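Local atomic coordinates of acetyl-CoA acetyltransferase (Elizabethkingia anophelis NUHP1, PDB entry 6BN2), a protein that probably catalyses the condensation of two acetyl-CoA molecules to acetoacetyl-CoA and its thiolytic reversal. Residues A[30-35]-A[209-214]; A[40-45]-A[79-84]; A[63-68]-A[127-132]; A[98-103]-A[364-369]. One frame throughout, in Å; residues are numbered along the deposited sequence.

Contact 1: A[30-35]-A[209-214]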
loop_
_atom_site.group_PDB
_atom_site.type_symbol
_atom_site.label_atom_id
_atom_site.label_comp_id
_atom_site.label_asym_id
_atom_site.label_seq_id
_atom_site.Cartn_x
_atom_site.Cartn_y
_atom_site.Cartn_z
ATOM N N SER A 30 8.362 3.788 -21.682
ATOM C CA SER A 30 8.970 2.606 -21.089
ATOM C C SER A 30 10.286 2.914 -20.383
ATOM O O SER A 30 10.711 2.128 -19.525
ATOM C CB SER A 30 9.177 1.534 -22.157
ATOM O OG SER A 30 10.048 1.985 -23.171
ATOM N N GLY A 31 10.924 4.038 -20.704
ATOM C CA GLY A 31 12.138 4.463 -20.030
ATOM C C GLY A 31 11.946 5.459 -18.903
ATOM O O GLY A 31 12.944 5.965 -18.371
ATOM N N VAL A 32 10.708 5.761 -18.526
ATOM C CA VAL A 32 10.393 6.731 -17.486
ATOM C C VAL A 32 9.811 5.956 -16.305
ATOM O O VAL A 32 8.674 5.471 -16.389
ATOM C CB VAL A 32 9.414 7.800 -17.988
ATOM C CG1 VAL A 32 9.145 8.826 -16.904
ATOM C CG2 VAL A 32 9.961 8.463 -19.265
ATOM N N PRO A 33 10.546 5.809 -15.204
ATOM C CA PRO A 33 10.075 4.950 -14.098
ATOM C C PRO A 33 8.725 5.382 -13.549
ATOM O O PRO A 33 8.362 6.557 -13.591
ATOM C CB PRO A 33 11.167 5.110 -13.036
ATOM C CG PRO A 33 12.388 5.530 -13.777
ATOM C CD PRO A 33 11.868 6.390 -14.934
ATOM N N ALA A 34 7.989 4.405 -13.002
ATOM C CA ALA A 34 6.687 4.695 -12.415
ATOM C C ALA A 34 6.747 5.873 -11.445
ATOM O O ALA A 34 5.849 6.725 -11.434
ATOM C CB ALA A 34 6.163 3.450 -11.682
ATOM N N THR A 35 7.779 5.918 -10.595
ATOM C CA THR A 35 7.854 6.988 -9.598
ATOM C C THR A 35 8.024 8.351 -10.247
ATOM O O THR A 35 7.531 9.350 -9.713
ATOM C CB THR A 35 8.993 6.729 -8.604
ATOM O OG1 THR A 35 10.225 6.544 -9.313
ATOM C CG2 THR A 35 8.699 5.478 -7.735
ATOM N N VAL A 209 4.638 14.550 -20.453
ATOM C CA VAL A 209 5.868 14.002 -19.893
ATOM C C VAL A 209 7.006 14.365 -20.826
ATOM O O VAL A 209 6.953 14.047 -22.017
ATOM C CB VAL A 209 5.791 12.473 -19.735
ATOM C CG1 VAL A 209 7.102 11.943 -19.155
ATOM C CG2 VAL A 209 4.601 12.074 -18.880
ATOM N N SER A 210 8.038 15.001 -20.284
ATOM C CA SER A 210 9.239 15.298 -21.052
ATOM C C SER A 210 10.214 14.143 -20.876
ATOM O O SER A 210 10.507 13.743 -19.745
ATOM C CB SER A 210 9.862 16.613 -20.584
ATOM O OG SER A 210 11.050 16.890 -21.297
ATOM N N ILE A 211 10.700 13.599 -21.987
ATOM C CA ILE A 211 11.506 12.385 -21.983
ATOM C C ILE A 211 12.927 12.753 -22.405
ATOM O O ILE A 211 13.159 13.082 -23.579
ATOM C CB ILE A 211 10.904 11.314 -22.900
ATOM C CG1 ILE A 211 9.497 10.953 -22.416
ATOM C CG2 ILE A 211 11.795 10.080 -22.932
ATOM C CD1 ILE A 211 8.650 10.296 -23.456
ATOM N N PRO A 212 13.903 12.705 -21.498
ATOM C CA PRO A 212 15.275 13.068 -21.871
ATOM C C PRO A 212 15.819 12.128 -22.935
ATOM O O PRO A 212 15.534 10.928 -22.937
ATOM C CB PRO A 212 16.046 12.940 -20.554
ATOM C CG PRO A 212 15.250 11.955 -19.750
ATOM C CD PRO A 212 13.814 12.233 -20.105
ATOM N N GLN A 213 16.599 12.692 -23.849
ATOM C CA GLN A 213 17.174 11.949 -24.956
ATOM C C GLN A 213 18.685 11.857 -24.797
ATOM O O GLN A 213 19.313 12.710 -24.161
ATOM C CB GLN A 213 16.824 12.608 -26.292
ATOM C CG GLN A 213 15.338 12.654 -26.552
ATOM C CD GLN A 213 14.706 11.283 -26.468
ATOM O OE1 GLN A 213 13.922 11.001 -25.559
ATOM N NE2 GLN A 213 15.044 10.419 -27.416
ATOM N N ARG A 214 19.262 10.799 -25.375
ATOM C CA ARG A 214 20.707 10.609 -25.288
ATOM C C ARG A 214 21.454 11.802 -25.871
ATOM O O ARG A 214 22.477 12.234 -25.324
ATOM C CB ARG A 214 21.110 9.317 -26.001
#

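Contact 2: A[40-45]-A[79-84]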
loop_
_atom_site.group_PDB
_atom_site.type_symbol
_atom_site.label_atom_id
_atom_site.label_comp_id
_atom_site.label_asym_id
_atom_site.label_seq_id
_atom_site.Cartn_x
_atom_site.Cartn_y
_atom_site.Cartn_z
ATOM N N VAL A 40 5.459 13.497 -12.163
ATOM C CA VAL A 40 4.892 14.386 -13.178
ATOM C C VAL A 40 3.427 14.672 -12.872
ATOM O O VAL A 40 2.962 15.821 -12.980
ATOM C CB VAL A 40 5.061 13.771 -14.582
ATOM C CG1 VAL A 40 4.277 14.594 -15.614
ATOM C CG2 VAL A 40 6.553 13.711 -14.971
ATOM N N ALA A 41 2.674 13.630 -12.490
ATOM C CA ALA A 41 1.254 13.830 -12.225
ATOM C C ALA A 41 1.050 14.683 -10.981
ATOM O O ALA A 41 0.216 15.598 -10.976
ATOM C CB ALA A 41 0.541 12.477 -12.087
ATOM N N ILE A 42 1.806 14.408 -9.913
ATOM C CA ILE A 42 1.631 15.183 -8.688
ATOM C C ILE A 42 2.006 16.638 -8.927
ATOM O O ILE A 42 1.286 17.554 -8.517
ATOM C CB ILE A 42 2.455 14.576 -7.538
ATOM C CG1 ILE A 42 1.926 13.198 -7.159
ATOM C CG2 ILE A 42 2.405 15.509 -6.324
ATOM C CD1 ILE A 42 2.888 12.437 -6.200
ATOM N N LYS A 43 3.148 16.880 -9.585
ATOM C CA LYS A 43 3.531 18.259 -9.854
ATOM C C LYS A 43 2.489 18.940 -10.727
ATOM O O LYS A 43 2.143 20.100 -10.503
ATOM C CB LYS A 43 4.902 18.317 -10.523
ATOM C CG LYS A 43 5.341 19.750 -10.830
ATOM C CD LYS A 43 6.825 19.830 -11.113
ATOM C CE LYS A 43 7.270 21.293 -11.204
ATOM N NZ LYS A 43 6.588 21.971 -12.331
ATOM N N GLY A 44 1.933 18.202 -11.691
ATOM C CA GLY A 44 0.892 18.773 -12.533
ATOM C C GLY A 44 -0.334 19.179 -11.745
ATOM O O GLY A 44 -0.923 20.237 -11.998
ATOM N N ALA A 45 -0.719 18.359 -10.763
ATOM C CA ALA A 45 -1.889 18.676 -9.950
ATOM C C ALA A 45 -1.642 19.916 -9.099
ATOM O O ALA A 45 -2.534 20.763 -8.958
ATOM C CB ALA A 45 -2.258 17.480 -9.072
ATOM N N LEU A 79 8.851 13.562 -3.690
ATOM C CA LEU A 79 10.031 14.418 -3.753
ATOM C C LEU A 79 10.337 14.821 -5.193
ATOM O O LEU A 79 10.735 15.966 -5.457
ATOM C CB LEU A 79 11.237 13.719 -3.116
ATOM C CG LEU A 79 11.102 13.447 -1.621
ATOM C CD1 LEU A 79 12.359 12.738 -1.103
ATOM C CD2 LEU A 79 10.857 14.746 -0.838
ATOM N N GLY A 80 10.119 13.902 -6.145
ATOM C CA GLY A 80 10.340 14.240 -7.545
ATOM C C GLY A 80 9.401 15.319 -8.053
ATOM O O GLY A 80 9.747 16.067 -8.982
ATOM N N ALA A 81 8.206 15.414 -7.465
ATOM C CA ALA A 81 7.223 16.435 -7.815
ATOM C C ALA A 81 7.526 17.790 -7.193
ATOM O O ALA A 81 6.829 18.765 -7.500
ATOM C CB ALA A 81 5.824 15.986 -7.380
ATOM N N GLY A 82 8.525 17.870 -6.320
ATOM C CA GLY A 82 8.843 19.102 -5.642
ATOM C C GLY A 82 8.183 19.288 -4.297
ATOM O O GLY A 82 8.269 20.391 -3.737
ATOM N N LEU A 83 7.494 18.270 -3.779
ATOM C CA LEU A 83 7.014 18.354 -2.406
ATOM C C LEU A 83 8.209 18.314 -1.460
ATOM O O LEU A 83 9.224 17.677 -1.764
ATOM C CB LEU A 83 6.056 17.211 -2.091
ATOM C CG LEU A 83 4.705 17.349 -2.821
ATOM C CD1 LEU A 83 3.880 16.080 -2.749
ATOM C CD2 LEU A 83 3.918 18.489 -2.194
ATOM N N PRO A 84 8.128 18.995 -0.322
ATOM C CA PRO A 84 9.279 19.038 0.590
ATOM C C PRO A 84 9.479 17.714 1.318
ATOM O O PRO A 84 8.589 16.868 1.378
ATOM C CB PRO A 84 8.914 20.158 1.571
ATOM C CG PRO A 84 7.431 20.181 1.575
ATOM C CD PRO A 84 7.042 19.886 0.124
#

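Contact 3: A[63-68]-A[127-132]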
loop_
_atom_site.group_PDB
_atom_site.type_symbol
_atom_site.label_atom_id
_atom_site.label_comp_id
_atom_site.label_asym_id
_atom_site.label_seq_id
_atom_site.Cartn_x
_atom_site.Cartn_y
_atom_site.Cartn_z
ATOM N N ASN A 63 -0.041 1.738 -6.491
ATOM C CA ASN A 63 1.116 1.200 -7.207
ATOM C C ASN A 63 1.101 -0.313 -7.011
ATOM O O ASN A 63 1.320 -0.774 -5.895
ATOM C CB ASN A 63 2.373 1.862 -6.639
ATOM C CG ASN A 63 3.647 1.563 -7.419
ATOM O OD1 ASN A 63 3.658 1.080 -8.569
ATOM N ND2 ASN A 63 4.739 1.874 -6.789
ATOM N N VAL A 64 0.775 -1.082 -8.054
ATOM C CA VAL A 64 0.523 -2.508 -7.860
ATOM C C VAL A 64 1.819 -3.305 -7.905
ATOM O O VAL A 64 1.972 -4.309 -7.187
ATOM C CB VAL A 64 -0.462 -3.016 -8.917
ATOM C CG1 VAL A 64 -0.678 -4.527 -8.751
ATOM C CG2 VAL A 64 -1.782 -2.262 -8.773
ATOM N N LEU A 65 2.761 -2.887 -8.751
ATOM C CA LEU A 65 3.940 -3.691 -9.086
ATOM C C LEU A 65 5.169 -2.886 -8.680
ATOM O O LEU A 65 5.763 -2.155 -9.479
ATOM C CB LEU A 65 3.922 -4.060 -10.604
ATOM C CG LEU A 65 2.660 -4.862 -10.941
ATOM C CD1 LEU A 65 2.437 -4.931 -12.441
ATOM C CD2 LEU A 65 2.712 -6.279 -10.337
ATOM N N GLN A 66 5.522 -2.996 -7.400
ATOM C CA GLN A 66 6.525 -2.129 -6.788
ATOM C C GLN A 66 7.945 -2.663 -6.931
ATOM O O GLN A 66 8.890 -1.960 -6.561
ATOM C CB GLN A 66 6.190 -1.942 -5.305
ATOM C CG GLN A 66 4.804 -1.275 -5.130
ATOM C CD GLN A 66 4.276 -1.269 -3.709
ATOM O OE1 GLN A 66 4.982 -1.619 -2.763
ATOM N NE2 GLN A 66 3.010 -0.861 -3.550
ATOM N N ALA A 67 8.115 -3.878 -7.451
ATOM C CA ALA A 67 9.432 -4.503 -7.440
ATOM C C ALA A 67 10.425 -3.698 -8.260
ATOM O O ALA A 67 10.167 -3.349 -9.423
ATOM C CB ALA A 67 9.356 -5.931 -7.990
ATOM N N GLY A 68 11.586 -3.439 -7.654
ATOM C CA GLY A 68 12.672 -2.768 -8.326
ATOM C C GLY A 68 12.505 -1.276 -8.477
ATOM O O GLY A 68 13.387 -0.636 -9.070
ATOM N N SER A 127 6.048 -1.651 -18.244
ATOM C CA SER A 127 7.219 -1.978 -19.061
ATOM C C SER A 127 8.439 -2.315 -18.208
ATOM O O SER A 127 9.307 -3.086 -18.642
ATOM C CB SER A 127 7.565 -0.804 -19.978
ATOM O OG SER A 127 6.491 -0.462 -20.834
ATOM N N GLN A 128 8.552 -1.716 -17.028
ATOM C CA GLN A 128 9.746 -1.854 -16.195
ATOM C C GLN A 128 9.606 -2.907 -15.101
ATOM O O GLN A 128 10.523 -3.052 -14.277
ATOM C CB GLN A 128 10.129 -0.502 -15.586
ATOM C CG GLN A 128 10.680 0.499 -16.635
ATOM C CD GLN A 128 11.310 1.738 -15.996
ATOM O OE1 GLN A 128 11.362 1.867 -14.769
ATOM N NE2 GLN A 128 11.772 2.666 -16.836
ATOM N N VAL A 129 8.524 -3.675 -15.089
ATOM C CA VAL A 129 8.374 -4.673 -14.017
ATOM C C VAL A 129 9.389 -5.786 -14.240
ATOM O O VAL A 129 9.508 -6.279 -15.370
ATOM C CB VAL A 129 6.947 -5.227 -13.996
ATOM C CG1 VAL A 129 6.809 -6.341 -12.945
ATOM C CG2 VAL A 129 5.966 -4.094 -13.685
ATOM N N PRO A 130 10.152 -6.188 -13.237
ATOM C CA PRO A 130 11.198 -7.186 -13.472
ATOM C C PRO A 130 10.642 -8.604 -13.522
ATOM O O PRO A 130 9.466 -8.859 -13.270
ATOM C CB PRO A 130 12.146 -7.015 -12.273
ATOM C CG PRO A 130 11.370 -6.309 -11.236
ATOM C CD PRO A 130 10.198 -5.610 -11.877
ATOM N N HIS A 131 11.529 -9.526 -13.899
ATOM C CA HIS A 131 11.388 -10.952 -13.625
ATOM C C HIS A 131 12.075 -11.282 -12.296
ATOM O O HIS A 131 12.995 -10.586 -11.864
ATOM C CB HIS A 131 12.018 -11.785 -14.745
ATOM C CG HIS A 131 11.215 -11.832 -16.001
ATOM N ND1 HIS A 131 11.020 -10.729 -16.803
ATOM C CD2 HIS A 131 10.564 -12.858 -16.600
ATOM C CE1 HIS A 131 10.300 -11.079 -17.857
ATOM N NE2 HIS A 131 10.004 -12.364 -17.752
ATOM N N TYR A 132 11.618 -12.361 -11.653
ATOM C CA TYR A 132 12.038 -12.723 -10.300
ATOM C C TYR A 132 12.783 -14.046 -10.298
ATOM O O TYR A 132 12.367 -15.000 -10.960
ATOM C CB TYR A 132 10.821 -12.900 -9.385
ATOM C CG TYR A 132 9.844 -11.759 -9.318
ATOM C CD1 TYR A 132 10.259 -10.432 -9.449
ATOM C CD2 TYR A 132 8.491 -12.016 -9.105
ATOM C CE1 TYR A 132 9.321 -9.385 -9.379
ATOM C CE2 TYR A 132 7.569 -10.996 -9.019
ATOM C CZ TYR A 132 7.986 -9.684 -9.147
ATOM O OH TYR A 132 7.037 -8.685 -9.061
HETATM O O HOH W 1 6.270 -5.860 -8.760
HETATM O O HOH W 2 11.375 -1.998 -11.671
HETATM O O HOH W 3 11.951 0.564 -11.696
#

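Contact 4: A[98-103]-A[364-369]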
loop_
_atom_site.group_PDB
_atom_site.type_symbol
_atom_site.label_atom_id
_atom_site.label_comp_id
_atom_site.label_asym_id
_atom_site.label_seq_id
_atom_site.Cartn_x
_atom_site.Cartn_y
_atom_site.Cartn_z
ATOM N N SER A 98 -6.229 0.242 -6.837
ATOM C CA SER A 98 -5.279 0.982 -5.993
ATOM C C SER A 98 -5.456 2.498 -6.060
ATOM O O SER A 98 -5.471 3.163 -5.026
ATOM C CB SER A 98 -3.840 0.636 -6.376
ATOM O OG SER A 98 -3.586 -0.733 -6.114
ATOM N N GLY A 99 -5.521 3.074 -7.262
ATOM C CA GLY A 99 -5.608 4.529 -7.342
ATOM C C GLY A 99 -6.914 5.065 -6.781
ATOM O O GLY A 99 -6.956 6.164 -6.217
ATOM N N MET A 100 -8.004 4.300 -6.924
ATOM C CA MET A 100 -9.257 4.755 -6.331
ATOM C C MET A 100 -9.224 4.601 -4.818
ATOM O O MET A 100 -9.698 5.482 -4.092
ATOM C CB MET A 100 -10.439 3.988 -6.932
ATOM C CG MET A 100 -11.801 4.500 -6.397
ATOM S SD MET A 100 -13.230 3.796 -7.231
ATOM C CE MET A 100 -13.066 4.508 -8.877
ATOM N N LYS A 101 -8.665 3.485 -4.332
ATOM C CA LYS A 101 -8.549 3.278 -2.890
ATOM C C LYS A 101 -7.679 4.358 -2.260
ATOM O O LYS A 101 -7.957 4.816 -1.149
ATOM C CB LYS A 101 -7.975 1.883 -2.622
ATOM C CG LYS A 101 -7.929 1.490 -1.129
ATOM C CD LYS A 101 -9.329 1.499 -0.493
ATOM C CE LYS A 101 -9.260 0.884 0.925
ATOM N NZ LYS A 101 -10.631 0.840 1.538
ATOM N N ALA A 102 -6.633 4.796 -2.968
ATOM C CA ALA A 102 -5.824 5.913 -2.474
ATOM C C ALA A 102 -6.680 7.158 -2.257
ATOM O O ALA A 102 -6.564 7.835 -1.228
ATOM C CB ALA A 102 -4.688 6.223 -3.460
ATOM N N VAL A 103 -7.528 7.491 -3.235
ATOM C CA VAL A 103 -8.402 8.659 -3.104
ATOM C C VAL A 103 -9.382 8.483 -1.949
ATOM O O VAL A 103 -9.622 9.418 -1.176
ATOM C CB VAL A 103 -9.141 8.914 -4.429
ATOM C CG1 VAL A 103 -10.246 9.973 -4.224
ATOM C CG2 VAL A 103 -8.144 9.349 -5.515
ATOM N N ARG A 364 -7.254 7.508 -12.353
ATOM C CA ARG A 364 -7.369 8.095 -13.686
ATOM C C ARG A 364 -8.834 8.244 -14.099
ATOM O O ARG A 364 -9.233 9.285 -14.644
ATOM C CB ARG A 364 -6.583 7.226 -14.676
ATOM C CG ARG A 364 -6.255 7.904 -16.016
ATOM C CD ARG A 364 -7.476 7.970 -16.946
ATOM N NE ARG A 364 -7.924 6.636 -17.364
ATOM C CZ ARG A 364 -9.055 6.406 -18.033
ATOM N NH1 ARG A 364 -9.882 7.407 -18.319
ATOM N NH2 ARG A 364 -9.371 5.173 -18.400
ATOM N N ILE A 365 -9.663 7.224 -13.836
ATOM C CA ILE A 365 -11.060 7.333 -14.262
ATOM C C ILE A 365 -11.820 8.396 -13.464
ATOM O O ILE A 365 -12.799 8.949 -13.973
ATOM C CB ILE A 365 -11.786 5.970 -14.208
ATOM C CG1 ILE A 365 -11.872 5.402 -12.790
ATOM C CG2 ILE A 365 -11.118 4.977 -15.189
ATOM C CD1 ILE A 365 -12.720 4.095 -12.729
ATOM N N ILE A 366 -11.368 8.733 -12.250
ATOM C CA ILE A 366 -11.955 9.866 -11.530
ATOM C C ILE A 366 -11.590 11.182 -12.209
ATOM O O ILE A 366 -12.437 12.076 -12.365
ATOM C CB ILE A 366 -11.495 9.865 -10.062
ATOM C CG1 ILE A 366 -11.821 8.527 -9.399
ATOM C CG2 ILE A 366 -12.183 10.994 -9.311
ATOM C CD1 ILE A 366 -11.250 8.435 -7.964
ATOM N N VAL A 367 -10.319 11.333 -12.593
ATOM C CA VAL A 367 -9.876 12.517 -13.335
ATOM C C VAL A 367 -10.730 12.694 -14.585
ATOM O O VAL A 367 -11.263 13.781 -14.858
ATOM C CB VAL A 367 -8.382 12.393 -13.693
ATOM C CG1 VAL A 367 -7.921 13.602 -14.536
ATOM C CG2 VAL A 367 -7.521 12.270 -12.422
ATOM N N THR A 368 -10.901 11.608 -15.343
ATOM C CA THR A 368 -11.690 11.689 -16.566
ATOM C C THR A 368 -13.153 11.997 -16.266
ATOM O O THR A 368 -13.760 12.830 -16.948
ATOM C CB THR A 368 -11.550 10.384 -17.349
ATOM O OG1 THR A 368 -10.177 10.225 -17.719
ATOM C CG2 THR A 368 -12.419 10.394 -18.611
ATOM N N LEU A 369 -13.724 11.343 -15.248
ATOM C CA LEU A 369 -15.124 11.583 -14.878
ATOM C C LEU A 369 -15.373 13.050 -14.538
ATOM O O LEU A 369 -16.390 13.620 -14.947
ATOM C CB LEU A 369 -15.501 10.691 -13.693
ATOM C CG LEU A 369 -16.931 10.886 -13.181
ATOM C CD1 LEU A 369 -17.942 10.456 -14.246
ATOM C CD2 LEU A 369 -17.137 10.061 -11.914
#

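Contact 1: A[30-35]-A[209-214]
V209 meets V32, the residue two places before helix 34-48, through CG1, in a small apolar patch where a two-stranded antiparallel hairpin ladder, 209-211 with 219-221, lies against the start of that helix in the thiolase N-terminal region. V209 CG1 and V32 CG1 are 4.4 Å apart, a loose methyl-methyl touch, and V209 also rests on L37 and V40 of the helix. S210 directs its side chain away from the loop, onto I220 and P218. I211 returns to the interface: its CG1 meets V32 CG2 at 4.0 Å, the closest approach between the two segments, and the two side chains cross at about a right angle. Backbone bonds of V209 with F221 and of I211 with I219 hold the strand in its ladder, while in the 30-35 segment V32 O accepts a hydrogen bond from N125 ND2 and S30 O one from Q128 NE2. P33 takes the N-cap position just before the helix. No hydrogen bond joins the two segments, so the join rests on branched aliphatic groups. V32 divides its methyls between two partners: CG1, anti to the backbone N (chi1 -178°), serves V209, and CG2, beside that N, serves I211.

Contact 2: A[40-45]-A[79-84]
A81 CB packs against helix 34-48 at I42 and K43, 3.6 Å from I42 CG2 and equally far from K43 N. This is a helix-to-turn packing in the thiolase N-terminal region: the end of helix 73-80 and the turn after it lie against the side of the longer helix, with the CA atoms of K43 and A81 only 4.6 Å apart. The small A81 side chain is consistent with so close an approach. I42 CG2 serves a second partner, L83 CD1 at 3.9 Å, the I42 and L83 side chains crossing at about a right angle. With chi1 -66° placing CG1 of I42 beside the backbone N, CG2 lies anti to that N and touches both A81 and L83. K43 lays its aliphatic part along the exposed edge of the contact, K43 CB 3.6 Å from A81 O. Its chain then bends at chi4, and NZ forms a salt bridge with D47 one turn further along the same helix.

In the next shell, G82, the first residue with non-helical backbone angles, closes a Schellman motif; its positive phi of 93° turns the chain and leads on to L83, whose CD1 reaches I42 CG2. G82 N bonds L79 O at 3.0 Å. Beneath, I42 rests on V59 and M61 of strand 59-62 and on A263 of strand 258-268, and L83 also reaches V59.

Across the segments the chemistry is apolar, without a hydrogen bond: methyls fill the buried side, while the lysine keeps its charge on the solvent side, paired within its own helix.

Contact 3: A[63-68]-A[127-132]
L65 starts its contact at CB, which lies 3.7 Å from V129 CG2. CG stands anti to the carbonyl carbon (chi1 -60°), and beyond it L65 CD1 lies 3.8 Å from V129 CG2, so that this methyl sits against both the base and one tip of the leucine. The two side chains cross at about a right angle, and L150 of helix 149-155 packs on both. This joins two loops of the thiolase N-terminal region, the one after strand 59-62 and the one leading into strand 131-133, at the subunit interface.

A67 occupies the next position, its CB 3.7 Å from Y132 CE1, obliquely placed to the ring, and also near P130 CG. P130 CD comes to 3.3 Å from A67 O, the backbone side of the same packing. One water takes the N-H of A67 and donates to Y132 OH at 2.9 Å, linking the loop to the phenol; that hydroxyl also bonds D153 of the same chain. A second water lies 2.9 Å from both A67 O and Q128 O. Within the first loop, Q66 NE2 bonds N63 O with an N-H...O angle of 158°.

D153 of the second subunit bonds G68 N, and H131 and Y132 pair in an antiparallel ladder with a strand of that subunit. The side chain of L65 is about 10 Å from that of H356, the predicted proton acceptor. No direct hydrogen bond spans the two segments: they meet by apolar packing, and waters link A67 N to Y132 OH and A67 O to Q128 O.

Contact 4: A[98-103]-A[364-369]
M100 and V103 of helix 98-111 meet I365 and I366 of helix 358-375 in an apolar helix-helix packing within the central helical layer of the thiolase alpha-beta-alpha-beta-alpha sandwich, joining the N-terminal and C-terminal halves of the fold. The short segments approach to 9.8 Å between axes, at 71° between their N-to-C directions.

The apolar contacts fall into two groups. M100 extends with CG anti to the backbone N (chi1 -176°), then bends at chi3, bringing M100 CE to 3.9 Å from I365 CD1. The M100 and I365 side chains cross at about a right angle, and M100 CE lies 4.2 Å from I366 CG1. In the second group V103 and I366 reach toward each other tip to tip, with V103 CG2 4.1 Å from I366 CD1. I366 thus touches both residues of the other helix.

Polar bonds run within each helix or to outside partners, and none crosses between the segments. R364 NH1 donates to T368 OG1 at 2.9 Å, the oxygen lying in the guanidinium plane, while I365 CG2 lies over one face of that group, displaced toward its rim. T368 OG1 is also bonded to E205. K101 NZ, on another side of its helix, forms salt bridges with D288 and with D58 of the second subunit.

The centre of the contact is about 6 Å from the centre of the chain. The pair lies between strand 258-268 of the N-terminal half, where V103 and I366 share L264, and C-terminal strands 380-387, under M100 and I365, and 391-399, reached by M100 and V103 at I395.

In the fold
All four contacts rest mainly on apolar side-chain packing, yet they differ in place. All are buried; contact 4 is the most central and joins the two halves of the thiolase fold, while the centres of contacts 1, 2 and 3, inside the N-terminal half, are about 17 to 20 Å from the centre of the chain. Contacts 1 and 2 share helix 34-48, at its start and along its side, and touch through V209 and V40. Contact 3 meets contact 1 through Q128 and S30, and contact 4 through V64 and S98. Water bridges the segments in contact 3, at the subunit interface; contact 2 instead has a lysine at its exposed edge, and contact 1 is the sparsest.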